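Local coordinates for RNA-dependent RNA Polymerase (PDB 6TZ0), which catalyses RNA-templated RNA synthesis in a cytoplasmic polyhedrosis virus, carrying out both conservative transcription and replication of the double-stranded RNA genome, at residues 101-106 with 483-488; 245-250 with 343-348; 92-97 with 351-356. All blocks are in the same frame, centred on the assembly; numbering follows the deposited sequence.

Contact 1. Residues 101-106 with 483-488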
ATOM      1  N   TYR A 101       3.788 -25.630  11.241  1.00 44.31           N
ATOM      2  CA  TYR A 101       4.853 -24.644  11.309  1.00 44.31           C
ATOM      3  C   TYR A 101       4.839 -23.771  10.065  1.00 44.31           C
ATOM      4  O   TYR A 101       4.753 -24.280   8.945  1.00 44.31           O
ATOM      5  CB  TYR A 101       6.209 -25.329  11.463  1.00 44.31           C
ATOM      6  CG  TYR A 101       6.282 -26.167  12.708  1.00 44.31           C
ATOM      7  CD1 TYR A 101       6.436 -25.576  13.952  1.00 44.31           C
ATOM      8  CD2 TYR A 101       6.184 -27.548  12.641  1.00 44.31           C
ATOM      9  CE1 TYR A 101       6.492 -26.337  15.094  1.00 44.31           C
ATOM     10  CE2 TYR A 101       6.238 -28.317  13.774  1.00 44.31           C
ATOM     11  CZ  TYR A 101       6.393 -27.706  14.999  1.00 44.31           C
ATOM     12  OH  TYR A 101       6.454 -28.459  16.144  1.00 44.31           O
ATOM     13  N   ASP A 102       4.923 -22.460  10.271  1.00 43.92           N
ATOM     14  CA  ASP A 102       5.090 -21.507   9.188  1.00 43.92           C
ATOM     15  C   ASP A 102       6.458 -20.854   9.208  1.00 43.92           C
ATOM     16  O   ASP A 102       6.750 -20.027   8.341  1.00 43.92           O
ATOM     17  CB  ASP A 102       4.013 -20.420   9.258  1.00 43.92           C
ATOM     18  CG  ASP A 102       2.635 -20.948   8.956  1.00 43.92           C
ATOM     19  OD1 ASP A 102       2.531 -21.942   8.213  1.00 43.92           O
ATOM     20  OD2 ASP A 102       1.652 -20.364   9.448  1.00 43.92           O
ATOM     21  N   TYR A 103       7.297 -21.192  10.182  1.00 43.16           N
ATOM     22  CA  TYR A 103       8.569 -20.524  10.374  1.00 43.16           C
ATOM     23  C   TYR A 103       9.646 -21.576  10.602  1.00 43.16           C
ATOM     24  O   TYR A 103       9.398 -22.779  10.487  1.00 43.16           O
ATOM     25  CB  TYR A 103       8.465 -19.504  11.516  1.00 43.16           C
ATOM     26  CG  TYR A 103       7.597 -18.307  11.170  1.00 43.16           C
ATOM     27  CD1 TYR A 103       8.129 -17.203  10.530  1.00 43.16           C
ATOM     28  CD2 TYR A 103       6.239 -18.304  11.449  1.00 43.16           C
ATOM     29  CE1 TYR A 103       7.351 -16.123  10.198  1.00 43.16           C
ATOM     30  CE2 TYR A 103       5.444 -17.230  11.111  1.00 43.16           C
ATOM     31  CZ  TYR A 103       6.008 -16.142  10.485  1.00 43.16           C
ATOM     32  OH  TYR A 103       5.236 -15.060  10.148  1.00 43.16           O
ATOM     33  N   LEU A 104      10.853 -21.118  10.920  1.00 43.27           N
ATOM     34  CA  LEU A 104      12.019 -21.989  11.007  1.00 43.27           C
ATOM     35  C   LEU A 104      11.970 -22.804  12.294  1.00 43.27           C
ATOM     36  O   LEU A 104      12.070 -22.250  13.393  1.00 43.27           O
ATOM     37  CB  LEU A 104      13.290 -21.144  10.919  1.00 43.27           C
ATOM     38  CG  LEU A 104      14.696 -21.712  10.697  1.00 43.27           C
ATOM     39  CD1 LEU A 104      15.374 -22.020  11.990  1.00 43.27           C
ATOM     40  CD2 LEU A 104      14.633 -22.976   9.865  1.00 43.27           C
ATOM     41  N   VAL A 105      11.802 -24.113  12.151  1.00 43.03           N
ATOM     42  CA  VAL A 105      11.864 -25.043  13.274  1.00 43.03           C
ATOM     43  C   VAL A 105      13.320 -25.180  13.705  1.00 43.03           C
ATOM     44  O   VAL A 105      14.238 -25.012  12.900  1.00 43.03           O
ATOM     45  CB  VAL A 105      11.239 -26.392  12.849  1.00 43.03           C
ATOM     46  CG1 VAL A 105      11.154 -27.397  13.985  1.00 43.03           C
ATOM     47  CG2 VAL A 105       9.868 -26.164  12.285  1.00 43.03           C
ATOM     48  N   THR A 106      13.548 -25.428  14.993  1.00 43.90           N
ATOM     49  CA  THR A 106      14.899 -25.592  15.517  1.00 43.90           C
ATOM     50  C   THR A 106      15.395 -27.013  15.261  1.00 43.90           C
ATOM     51  O   THR A 106      14.742 -27.984  15.656  1.00 43.90           O
ATOM     52  CB  THR A 106      14.920 -25.271  17.007  1.00 43.90           C
ATOM     53  OG1 THR A 106      14.444 -23.937  17.207  1.00 43.90           O
ATOM     54  CG2 THR A 106      16.323 -25.368  17.550  1.00 43.90           C
ATOM     55  N   ASP A 483       7.078  -8.018  15.402  1.00 50.62           N
ATOM     56  CA  ASP A 483       5.948  -8.365  16.270  1.00 50.62           C
ATOM     57  C   ASP A 483       4.675  -8.653  15.464  1.00 50.62           C
ATOM     58  O   ASP A 483       3.558  -8.458  15.946  1.00 50.62           O
ATOM     59  CB  ASP A 483       5.710  -7.265  17.318  1.00 50.62           C
ATOM     60  CG  ASP A 483       4.982  -7.764  18.544  1.00 50.62           C
ATOM     61  OD1 ASP A 483       4.730  -8.981  18.624  1.00 50.62           O
ATOM     62  OD2 ASP A 483       4.651  -6.935  19.414  1.00 50.62           O
ATOM     63  N   ARG A 484       4.823  -9.145  14.234  1.00 52.56           N
ATOM     64  CA  ARG A 484       3.689  -9.281  13.330  1.00 52.56           C
ATOM     65  C   ARG A 484       4.066 -10.287  12.252  1.00 52.56           C
ATOM     66  O   ARG A 484       5.246 -10.515  11.983  1.00 52.56           O
ATOM     67  CB  ARG A 484       3.308  -7.912  12.736  1.00 52.56           C
ATOM     68  CG  ARG A 484       1.935  -7.780  12.066  1.00 52.56           C
ATOM     69  CD  ARG A 484       2.025  -7.888  10.552  1.00 52.56           C
ATOM     70  NE  ARG A 484       0.753  -7.604   9.895  1.00 52.56           N
ATOM     71  CZ  ARG A 484      -0.192  -8.508   9.666  1.00 52.56           C
ATOM     72  NH1 ARG A 484      -0.015  -9.768  10.038  1.00 52.56           N
ATOM     73  NH2 ARG A 484      -1.316  -8.153   9.061  1.00 52.56           N
ATOM     74  N   ARG A 485       3.049 -10.870  11.617  1.00 51.31           N
ATOM     75  CA  ARG A 485       3.237 -11.861  10.564  1.00 51.31           C
ATOM     76  C   ARG A 485       3.777 -11.213   9.284  1.00 51.31           C
ATOM     77  O   ARG A 485       4.116 -10.029   9.238  1.00 51.31           O
ATOM     78  CB  ARG A 485       1.925 -12.585  10.289  1.00 51.31           C
ATOM     79  CG  ARG A 485       1.439 -13.436  11.440  1.00 51.31           C
ATOM     80  CD  ARG A 485       0.086 -14.048  11.125  1.00 51.31           C
ATOM     81  NE  ARG A 485      -0.931 -13.011  10.975  1.00 51.31           N
ATOM     82  CZ  ARG A 485      -2.187 -13.231  10.605  1.00 51.31           C
ATOM     83  NH1 ARG A 485      -2.606 -14.465  10.355  1.00 51.31           N
ATOM     84  NH2 ARG A 485      -3.028 -12.211  10.496  1.00 51.31           N
ATOM     85  N   GLN A 486       3.864 -12.007   8.215  1.00 51.67           N
ATOM     86  CA  GLN A 486       4.653 -11.571   7.069  1.00 51.67           C
ATOM     87  C   GLN A 486       3.890 -10.616   6.147  1.00 51.67           C
ATOM     88  O   GLN A 486       4.522  -9.756   5.526  1.00 51.67           O
ATOM     89  CB  GLN A 486       5.175 -12.785   6.300  1.00 51.67           C
ATOM     90  CG  GLN A 486       6.307 -12.453   5.337  1.00 51.67           C
ATOM     91  CD  GLN A 486       6.880 -13.660   4.641  1.00 51.67           C
ATOM     92  OE1 GLN A 486       6.407 -14.775   4.813  1.00 51.67           O
ATOM     93  NE2 GLN A 486       7.920 -13.441   3.854  1.00 51.67           N
ATOM     94  N   ARG A 487       2.556 -10.728   6.062  1.00 53.10           N
ATOM     95  CA  ARG A 487       1.672  -9.716   5.456  1.00 53.10           C
ATOM     96  C   ARG A 487       1.993  -9.485   3.970  1.00 53.10           C
ATOM     97  O   ARG A 487       2.607  -8.492   3.571  1.00 53.10           O
ATOM     98  CB  ARG A 487       1.723  -8.415   6.273  1.00 53.10           C
ATOM     99  CG  ARG A 487       0.750  -7.309   5.876  1.00 53.10           C
ATOM    100  CD  ARG A 487       0.891  -6.124   6.810  1.00 53.10           C
ATOM    101  NE  ARG A 487       0.124  -4.968   6.358  1.00 53.10           N
ATOM    102  CZ  ARG A 487      -1.162  -4.771   6.621  1.00 53.10           C
ATOM    103  NH1 ARG A 487      -1.773  -3.684   6.173  1.00 53.10           N
ATOM    104  NH2 ARG A 487      -1.841  -5.663   7.327  1.00 53.10           N
ATOM    105  N   ALA A 488       1.649 -10.490   3.169  1.00 50.96           N
ATOM    106  CA  ALA A 488       1.794 -10.392   1.719  1.00 50.96           C
ATOM    107  C   ALA A 488       0.894  -9.304   1.136  1.00 50.96           C
ATOM    108  O   ALA A 488      -0.331  -9.358   1.267  1.00 50.96           O
ATOM    109  CB  ALA A 488       1.462 -11.736   1.076  1.00 50.96           C
TER
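This is a small, buried van der Waals contact between two loops: the end of the Y103 ring meets the backbone at R485 and Q486. Segment 101-106 belongs to the long loop between helices 73-76 and 121-134, in the N-terminal region. Segment 483-488 lies in the loop between strands 474-477 and 489-491, in the polymerase region. The phenol oxygen does the touching. Y103 OH lies 3.8 Å from R485 CA and 4.1 Å from R485 CB. It is 3.9 Å from Q486 N, too far for a hydrogen bond. Y103 holds CG beside its own backbone N (chi1 -69°), and the para position of the ring then carries OH across to the arginine loop. The body of the ring is packed by I243, D244 and L247 of helix 242-248 and by T347.

R485 starts beside the phenol, but its chain bends at chi3 (-64°) and the guanidinium leads away. Its side chain rests on A355. Q486 turns CB toward Y103, while its amide NE2 is bonded to E478. R485 binds UTP in another structure of this protein, and its side chain lies about 5 Å from G550, another UTP-binding residue. An arginine-rich loop beside the nucleotide site is consistent with motif F in the fingers of viral RNA-dependent RNA polymerases.

Contact 2. Residues 245-250 with 343-348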
ATOM      1  N   GLU A 245       5.892 -19.842  18.522  1.00 45.91           N
ATOM      2  CA  GLU A 245       5.557 -19.726  19.933  1.00 45.91           C
ATOM      3  C   GLU A 245       5.521 -18.275  20.384  1.00 45.91           C
ATOM      4  O   GLU A 245       4.738 -17.932  21.269  1.00 45.91           O
ATOM      5  CB  GLU A 245       6.531 -20.533  20.781  1.00 45.91           C
ATOM      6  CG  GLU A 245       6.332 -22.023  20.647  1.00 45.91           C
ATOM      7  CD  GLU A 245       5.004 -22.477  21.217  1.00 45.91           C
ATOM      8  OE1 GLU A 245       4.557 -21.890  22.225  1.00 45.91           O
ATOM      9  OE2 GLU A 245       4.401 -23.411  20.652  1.00 45.91           O
ATOM     10  N   LYS A 246       6.346 -17.409  19.787  1.00 41.93           N
ATOM     11  CA  LYS A 246       6.240 -15.977  20.070  1.00 41.93           C
ATOM     12  C   LYS A 246       4.900 -15.412  19.618  1.00 41.93           C
ATOM     13  O   LYS A 246       4.261 -14.654  20.354  1.00 41.93           O
ATOM     14  CB  LYS A 246       7.377 -15.225  19.392  1.00 41.93           C
ATOM     15  CG  LYS A 246       8.689 -15.245  20.126  1.00 41.93           C
ATOM     16  CD  LYS A 246       9.788 -14.933  19.150  1.00 41.93           C
ATOM     17  CE  LYS A 246       9.698 -13.545  18.603  1.00 41.93           C
ATOM     18  NZ  LYS A 246      10.784 -13.358  17.616  1.00 41.93           N
ATOM     19  N   LEU A 247       4.454 -15.779  18.417  1.00 41.55           N
ATOM     20  CA  LEU A 247       3.169 -15.305  17.924  1.00 41.55           C
ATOM     21  C   LEU A 247       1.990 -15.922  18.660  1.00 41.55           C
ATOM     22  O   LEU A 247       0.904 -15.336  18.654  1.00 41.55           O
ATOM     23  CB  LEU A 247       3.036 -15.595  16.432  1.00 41.55           C
ATOM     24  CG  LEU A 247       3.933 -14.802  15.492  1.00 41.55           C
ATOM     25  CD1 LEU A 247       3.783 -15.318  14.078  1.00 41.55           C
ATOM     26  CD2 LEU A 247       3.585 -13.335  15.569  1.00 41.55           C
ATOM     27  N   LYS A 248       2.163 -17.083  19.291  1.00 43.23           N
ATOM     28  CA  LYS A 248       1.008 -17.712  19.916  1.00 43.23           C
ATOM     29  C   LYS A 248       0.679 -17.104  21.282  1.00 43.23           C
ATOM     30  O   LYS A 248      -0.492 -17.088  21.675  1.00 43.23           O
ATOM     31  CB  LYS A 248       1.230 -19.220  20.029  1.00 43.23           C
ATOM     32  CG  LYS A 248      -0.031 -20.003  20.333  1.00 43.23           C
ATOM     33  CD  LYS A 248       0.197 -21.493  20.273  1.00 43.23           C
ATOM     34  CE  LYS A 248       0.512 -22.057  21.640  1.00 43.23           C
ATOM     35  NZ  LYS A 248       1.939 -21.909  22.024  1.00 43.23           N
ATOM     36  N   ILE A 249       1.666 -16.582  22.010  1.00 42.45           N
ATOM     37  CA  ILE A 249       1.399 -16.035  23.339  1.00 42.45           C
ATOM     38  C   ILE A 249       1.700 -14.543  23.382  1.00 42.45           C
ATOM     39  O   ILE A 249       1.985 -13.984  24.445  1.00 42.45           O
ATOM     40  CB  ILE A 249       2.174 -16.810  24.427  1.00 42.45           C
ATOM     41  CG1 ILE A 249       3.665 -16.960  24.102  1.00 42.45           C
ATOM     42  CG2 ILE A 249       1.576 -18.181  24.614  1.00 42.45           C
ATOM     43  CD1 ILE A 249       4.609 -15.921  24.660  1.00 42.45           C
ATOM     44  N   LYS A 250       1.593 -13.886  22.229  1.00 43.32           N
ATOM     45  CA  LYS A 250       1.961 -12.479  22.101  1.00 43.32           C
ATOM     46  C   LYS A 250       0.990 -11.562  22.841  1.00 43.32           C
ATOM     47  O   LYS A 250       1.397 -10.505  23.334  1.00 43.32           O
ATOM     48  CB  LYS A 250       2.054 -12.144  20.606  1.00 43.32           C
ATOM     49  CG  LYS A 250       2.501 -10.749  20.206  1.00 43.32           C
ATOM     50  CD  LYS A 250       1.341  -9.820  19.881  1.00 43.32           C
ATOM     51  CE  LYS A 250       0.531 -10.369  18.719  1.00 43.32           C
ATOM     52  NZ  LYS A 250       1.338 -10.461  17.474  1.00 43.32           N
ATOM     53  N   THR A 343      13.413  -8.235  16.148  1.00 50.16           N
ATOM     54  CA  THR A 343      13.709  -8.675  14.792  1.00 50.16           C
ATOM     55  C   THR A 343      12.462  -8.634  13.923  1.00 50.16           C
ATOM     56  O   THR A 343      11.335  -8.759  14.407  1.00 50.16           O
ATOM     57  CB  THR A 343      14.262 -10.098  14.790  1.00 50.16           C
ATOM     58  OG1 THR A 343      13.252 -11.004  15.252  1.00 50.16           O
ATOM     59  CG2 THR A 343      15.442 -10.196  15.706  1.00 50.16           C
ATOM     60  N   PHE A 344      12.669  -8.460  12.623  1.00 51.05           N
ATOM     61  CA  PHE A 344      11.545  -8.536  11.704  1.00 51.05           C
ATOM     62  C   PHE A 344      11.292  -9.996  11.367  1.00 51.05           C
ATOM     63  O   PHE A 344      12.220 -10.747  11.062  1.00 51.05           O
ATOM     64  CB  PHE A 344      11.792  -7.732  10.432  1.00 51.05           C
ATOM     65  CG  PHE A 344      11.753  -6.233  10.615  1.00 51.05           C
ATOM     66  CD1 PHE A 344      11.498  -5.642  11.839  1.00 51.05           C
ATOM     67  CD2 PHE A 344      11.889  -5.412   9.521  1.00 51.05           C
ATOM     68  CE1 PHE A 344      11.459  -4.267  11.972  1.00 51.05           C
ATOM     69  CE2 PHE A 344      11.846  -4.039   9.643  1.00 51.05           C
ATOM     70  CZ  PHE A 344      11.629  -3.468  10.867  1.00 51.05           C
ATOM     71  N   LEU A 345      10.037 -10.399  11.442  1.00 50.17           N
ATOM     72  CA  LEU A 345       9.648 -11.796  11.338  1.00 50.17           C
ATOM     73  C   LEU A 345       9.516 -12.155   9.862  1.00 50.17           C
ATOM     74  O   LEU A 345       8.713 -11.550   9.147  1.00 50.17           O
ATOM     75  CB  LEU A 345       8.333 -12.015  12.086  1.00 50.17           C
ATOM     76  CG  LEU A 345       8.286 -12.159  13.616  1.00 50.17           C
ATOM     77  CD1 LEU A 345       8.674 -10.914  14.393  1.00 50.17           C
ATOM     78  CD2 LEU A 345       6.882 -12.533  14.012  1.00 50.17           C
ATOM     79  N   ALA A 346      10.307 -13.122   9.401  1.00 48.13           N
ATOM     80  CA  ALA A 346      10.350 -13.426   7.977  1.00 48.13           C
ATOM     81  C   ALA A 346      10.744 -14.868   7.730  1.00 48.13           C
ATOM     82  O   ALA A 346      11.722 -15.350   8.301  1.00 48.13           O
ATOM     83  CB  ALA A 346      11.346 -12.533   7.248  1.00 48.13           C
ATOM     84  N   THR A 347       9.998 -15.523   6.847  1.00 45.72           N
ATOM     85  CA  THR A 347      10.365 -16.812   6.265  1.00 45.72           C
ATOM     86  C   THR A 347       9.925 -16.830   4.809  1.00 45.72           C
ATOM     87  O   THR A 347       9.707 -15.784   4.190  1.00 45.72           O
ATOM     88  CB  THR A 347       9.764 -18.001   7.025  1.00 45.72           C
ATOM     89  OG1 THR A 347       8.382 -17.758   7.308  1.00 45.72           O
ATOM     90  CG2 THR A 347      10.567 -18.329   8.266  1.00 45.72           C
ATOM     91  N   LEU A 348       9.851 -18.037   4.247  1.00 44.79           N
ATOM     92  CA  LEU A 348       9.316 -18.240   2.908  1.00 44.79           C
ATOM     93  C   LEU A 348       7.857 -17.821   2.857  1.00 44.79           C
ATOM     94  O   LEU A 348       7.066 -18.182   3.729  1.00 44.79           O
ATOM     95  CB  LEU A 348       9.431 -19.711   2.505  1.00 44.79           C
ATOM     96  CG  LEU A 348      10.792 -20.385   2.344  1.00 44.79           C
ATOM     97  CD1 LEU A 348      10.583 -21.862   2.079  1.00 44.79           C
ATOM     98  CD2 LEU A 348      11.611 -19.754   1.242  1.00 44.79           C
TER
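L247 meets L345 where the last turn of helix 242-248 faces the loop that leads into helix 349-356. Starting at its root, L247 CB is still 5.5 Å from L345 CD2. CG sits beside the backbone N (chi1 -69°), which swings the branch off the helix toward the loop. L247 CG then lies 4.0 Å from L345 CD2. The branch splits here. CD2 makes the closest approach, 3.7 Å from L345 CD2. CD1 is 4.2 Å from the same methyl and turns its other side to the arginine loop, where L247 CD1 is 4.0 Å from R485 CG. One methyl of L345 is thus met by the whole fork of L247, and the two leucines come together tip to tip. L345 is buried and has its CB directed at the helix.

In reoviral polymerases the N-terminal domain lies along one side of the polymerase core and bridges fingers and thumb. Here a helix of the N-terminal region packs near the loop that carries the UTP-binding arginine.

K246, one residue earlier on the helix, reaches an earlier part of the loop, at T343. Its CB points toward the loop, and the chain bends at chi3 (65°) before the ammonium. K246 NZ passes T343 OG1 at 4.1 Å, beyond bonding range, with the two side chains crossing at about a right angle. The charge is taken up by a salt bridge to D341, just before the segment.

Contact 3. Residues 92-97 with 351-356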
ATOM      1  N   GLU A  92       1.036 -32.592  -4.308  1.00 44.43           N
ATOM      2  CA  GLU A  92       2.256 -31.791  -4.144  1.00 44.43           C
ATOM      3  C   GLU A  92       2.200 -30.497  -4.947  1.00 44.43           C
ATOM      4  O   GLU A  92       3.214 -30.031  -5.469  1.00 44.43           O
ATOM      5  CB  GLU A  92       3.515 -32.594  -4.484  1.00 44.43           C
ATOM      6  CG  GLU A  92       3.803 -33.693  -3.485  1.00 44.43           C
ATOM      7  CD  GLU A  92       5.015 -34.509  -3.848  1.00 44.43           C
ATOM      8  OE1 GLU A  92       5.547 -34.318  -4.960  1.00 44.43           O
ATOM      9  OE2 GLU A  92       5.441 -35.338  -3.018  1.00 44.43           O
ATOM     10  N   SER A  93       1.004 -29.917  -5.045  1.00 41.55           N
ATOM     11  CA  SER A  93       0.825 -28.647  -5.729  1.00 41.55           C
ATOM     12  C   SER A  93       1.110 -27.472  -4.812  1.00 41.55           C
ATOM     13  O   SER A  93       1.449 -26.386  -5.291  1.00 41.55           O
ATOM     14  CB  SER A  93      -0.594 -28.556  -6.284  1.00 41.55           C
ATOM     15  OG  SER A  93      -1.552 -28.626  -5.249  1.00 41.55           O
ATOM     16  N   PHE A  94       0.991 -27.681  -3.505  1.00 39.42           N
ATOM     17  CA  PHE A  94       1.258 -26.669  -2.494  1.00 39.42           C
ATOM     18  C   PHE A  94       1.510 -27.426  -1.193  1.00 39.42           C
ATOM     19  O   PHE A  94       1.384 -28.651  -1.142  1.00 39.42           O
ATOM     20  CB  PHE A  94       0.089 -25.669  -2.411  1.00 39.42           C
ATOM     21  CG  PHE A  94       0.372 -24.451  -1.585  1.00 39.42           C
ATOM     22  CD1 PHE A  94       1.261 -23.491  -2.031  1.00 39.42           C
ATOM     23  CD2 PHE A  94      -0.255 -24.263  -0.366  1.00 39.42           C
ATOM     24  CE1 PHE A  94       1.529 -22.373  -1.273  1.00 39.42           C
ATOM     25  CE2 PHE A  94       0.012 -23.150   0.399  1.00 39.42           C
ATOM     26  CZ  PHE A  94       0.903 -22.203  -0.060  1.00 39.42           C
ATOM     27  N   PHE A  95       1.905 -26.694  -0.149  1.00 39.11           N
ATOM     28  CA  PHE A  95       1.978 -27.245   1.198  1.00 39.11           C
ATOM     29  C   PHE A  95       0.615 -27.739   1.671  1.00 39.11           C
ATOM     30  O   PHE A  95      -0.435 -27.367   1.140  1.00 39.11           O
ATOM     31  CB  PHE A  95       2.479 -26.204   2.195  1.00 39.11           C
ATOM     32  CG  PHE A  95       3.929 -25.877   2.062  1.00 39.11           C
ATOM     33  CD1 PHE A  95       4.891 -26.740   2.556  1.00 39.11           C
ATOM     34  CD2 PHE A  95       4.336 -24.687   1.486  1.00 39.11           C
ATOM     35  CE1 PHE A  95       6.232 -26.441   2.447  1.00 39.11           C
ATOM     36  CE2 PHE A  95       5.679 -24.380   1.380  1.00 39.11           C
ATOM     37  CZ  PHE A  95       6.626 -25.258   1.862  1.00 39.11           C
ATOM     38  N   LYS A  96       0.646 -28.576   2.701  1.00 39.49           N
ATOM     39  CA  LYS A  96      -0.564 -29.160   3.256  1.00 39.49           C
ATOM     40  C   LYS A  96      -1.412 -28.074   3.917  1.00 39.49           C
ATOM     41  O   LYS A  96      -0.900 -27.038   4.349  1.00 39.49           O
ATOM     42  CB  LYS A  96      -0.196 -30.262   4.254  1.00 39.49           C
ATOM     43  CG  LYS A  96      -1.323 -31.184   4.675  1.00 39.49           C
ATOM     44  CD  LYS A  96      -0.825 -32.280   5.589  1.00 39.49           C
ATOM     45  CE  LYS A  96      -1.953 -33.207   5.979  1.00 39.49           C
ATOM     46  NZ  LYS A  96      -1.477 -34.300   6.861  1.00 39.49           N
ATOM     47  N   GLN A  97      -2.725 -28.306   3.950  1.00 40.75           N
ATOM     48  CA  GLN A  97      -3.707 -27.349   4.440  1.00 40.75           C
ATOM     49  C   GLN A  97      -3.498 -26.971   5.899  1.00 40.75           C
ATOM     50  O   GLN A  97      -3.165 -25.822   6.204  1.00 40.75           O
ATOM     51  CB  GLN A  97      -5.104 -27.926   4.275  1.00 40.75           C
ATOM     52  CG  GLN A  97      -6.204 -27.021   4.737  1.00 40.75           C
ATOM     53  CD  GLN A  97      -7.545 -27.688   4.643  1.00 40.75           C
ATOM     54  OE1 GLN A  97      -7.658 -28.833   4.224  1.00 40.75           O
ATOM     55  NE2 GLN A  97      -8.567 -26.989   5.065  1.00 40.75           N
ATOM     56  N   LEU A 351       4.961 -20.263   3.086  1.00 43.18           N
ATOM     57  CA  LEU A 351       4.553 -20.733   4.402  1.00 43.18           C
ATOM     58  C   LEU A 351       3.587 -19.776   5.083  1.00 43.18           C
ATOM     59  O   LEU A 351       2.708 -20.220   5.825  1.00 43.18           O
ATOM     60  CB  LEU A 351       5.780 -20.952   5.284  1.00 43.18           C
ATOM     61  CG  LEU A 351       6.707 -22.108   4.912  1.00 43.18           C
ATOM     62  CD1 LEU A 351       7.946 -22.091   5.775  1.00 43.18           C
ATOM     63  CD2 LEU A 351       5.977 -23.427   5.054  1.00 43.18           C
ATOM     64  N   SER A 352       3.725 -18.478   4.843  1.00 45.10           N
ATOM     65  CA  SER A 352       2.883 -17.475   5.476  1.00 45.10           C
ATOM     66  C   SER A 352       1.746 -17.005   4.585  1.00 45.10           C
ATOM     67  O   SER A 352       0.934 -16.181   5.021  1.00 45.10           O
ATOM     68  CB  SER A 352       3.725 -16.272   5.897  1.00 45.10           C
ATOM     69  OG  SER A 352       2.913 -15.252   6.448  1.00 45.10           O
ATOM     70  N   LEU A 353       1.666 -17.517   3.356  1.00 42.79           N
ATOM     71  CA  LEU A 353       0.657 -17.060   2.411  1.00 42.79           C
ATOM     72  C   LEU A 353      -0.738 -17.511   2.818  1.00 42.79           C
ATOM     73  O   LEU A 353      -1.718 -16.796   2.591  1.00 42.79           O
ATOM     74  CB  LEU A 353       1.026 -17.564   1.018  1.00 42.79           C
ATOM     75  CG  LEU A 353       0.305 -17.148  -0.255  1.00 42.79           C
ATOM     76  CD1 LEU A 353       1.335 -17.046  -1.345  1.00 42.79           C
ATOM     77  CD2 LEU A 353      -0.718 -18.194  -0.635  1.00 42.79           C
ATOM     78  N   ASP A 354      -0.850 -18.683   3.438  1.00 43.72           N
ATOM     79  CA  ASP A 354      -2.160 -19.196   3.812  1.00 43.72           C
ATOM     80  C   ASP A 354      -2.698 -18.507   5.061  1.00 43.72           C
ATOM     81  O   ASP A 354      -3.878 -18.654   5.385  1.00 43.72           O
ATOM     82  CB  ASP A 354      -2.068 -20.705   4.027  1.00 43.72           C
ATOM     83  CG  ASP A 354      -3.401 -21.408   3.890  1.00 43.72           C
ATOM     84  OD1 ASP A 354      -4.401 -20.756   3.549  1.00 43.72           O
ATOM     85  OD2 ASP A 354      -3.449 -22.633   4.126  1.00 43.72           O
ATOM     86  N   ALA A 355      -1.857 -17.766   5.775  1.00 43.86           N
ATOM     87  CA  ALA A 355      -2.290 -17.031   6.951  1.00 43.86           C
ATOM     88  C   ALA A 355      -2.338 -15.530   6.732  1.00 43.86           C
ATOM     89  O   ALA A 355      -2.946 -14.823   7.539  1.00 43.86           O
ATOM     90  CB  ALA A 355      -1.364 -17.331   8.131  1.00 43.86           C
ATOM     91  N   ALA A 356      -1.711 -15.028   5.675  1.00 42.92           N
ATOM     92  CA  ALA A 356      -1.715 -13.592   5.446  1.00 42.92           C
ATOM     93  C   ALA A 356      -2.837 -13.151   4.518  1.00 42.92           C
ATOM     94  O   ALA A 356      -3.419 -12.081   4.718  1.00 42.92           O
ATOM     95  CB  ALA A 356      -0.367 -13.152   4.875  1.00 42.92           C
TER
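The F95 ring has the methyl CD2 of L351 over one face, and it also makes an edge-to-face contact with F627. L351 CD2 stands 3.8 Å from the centroid of the F95 ring, 15° off the normal, which makes this a CH-pi contact. The methyl is shifted slightly toward the outer end of the ring: it is 3.7 Å from F95 CZ and 4.1 Å from F95 CD2. F95 directs its CB at the helix. L351 starts off to one side, and only its end closes on the ring; the two side chains cross obliquely. L88 touches F95 as well, and Y86 touches L351.

The F94 ring is met at a slant by L353, with F94 CZ 4.4 Å from L353 CD2. F94 has CG anti to its backbone N (chi1 -169°), which sends the ring out toward the helix. It also forms a cation-pi contact with R500 of the neighbouring chain, viral structural protein 4.

The two phenylalanines come from the loop between helices 73-76 and 121-134 in the N-terminal region. They pack on helix 349-356 of the polymerase region, which is kinked around D354 and A355. F627 sits in the turn between strands 620-624 and 628-631, so F95 touches both that helix and a turn of a polymerase sheet.

Farther along, D354 points its CB toward the loop, and OD2 comes near the backbone of Q97. D354 OD2 and Q97 O are 3.8 Å apart, and both are acceptors, so they do not bond. D354 OD1 forms a long, weak ion pair with R469 of viral structural protein 4. The same arginine packs on Q97.

Overall arrangement
The three contacts lie on the same side of the chain's centre. The centres of contacts 1 and 2 lie about 5 Å apart, of contacts 1 and 3 about 12 Å, of contacts 2 and 3 about 17 Å. The segments come in the order 92-97, 101-106, 245-250, 343-348, 351-356, 483-488. Contacts 1 and 3 interlock along the chain, and contact 2 is nested inside both. One long loop supplies 92-97 and 101-106; 343-348 leads into helix 349-356. A probable hydrogen bond from T347 OG1 to D102 O joins contacts 1 and 2. Contacts 1 and 3 join the N-terminal region to the polymerase, probably its fingers, with contact 2 beside them; contact 3 also meets viral structural protein 4.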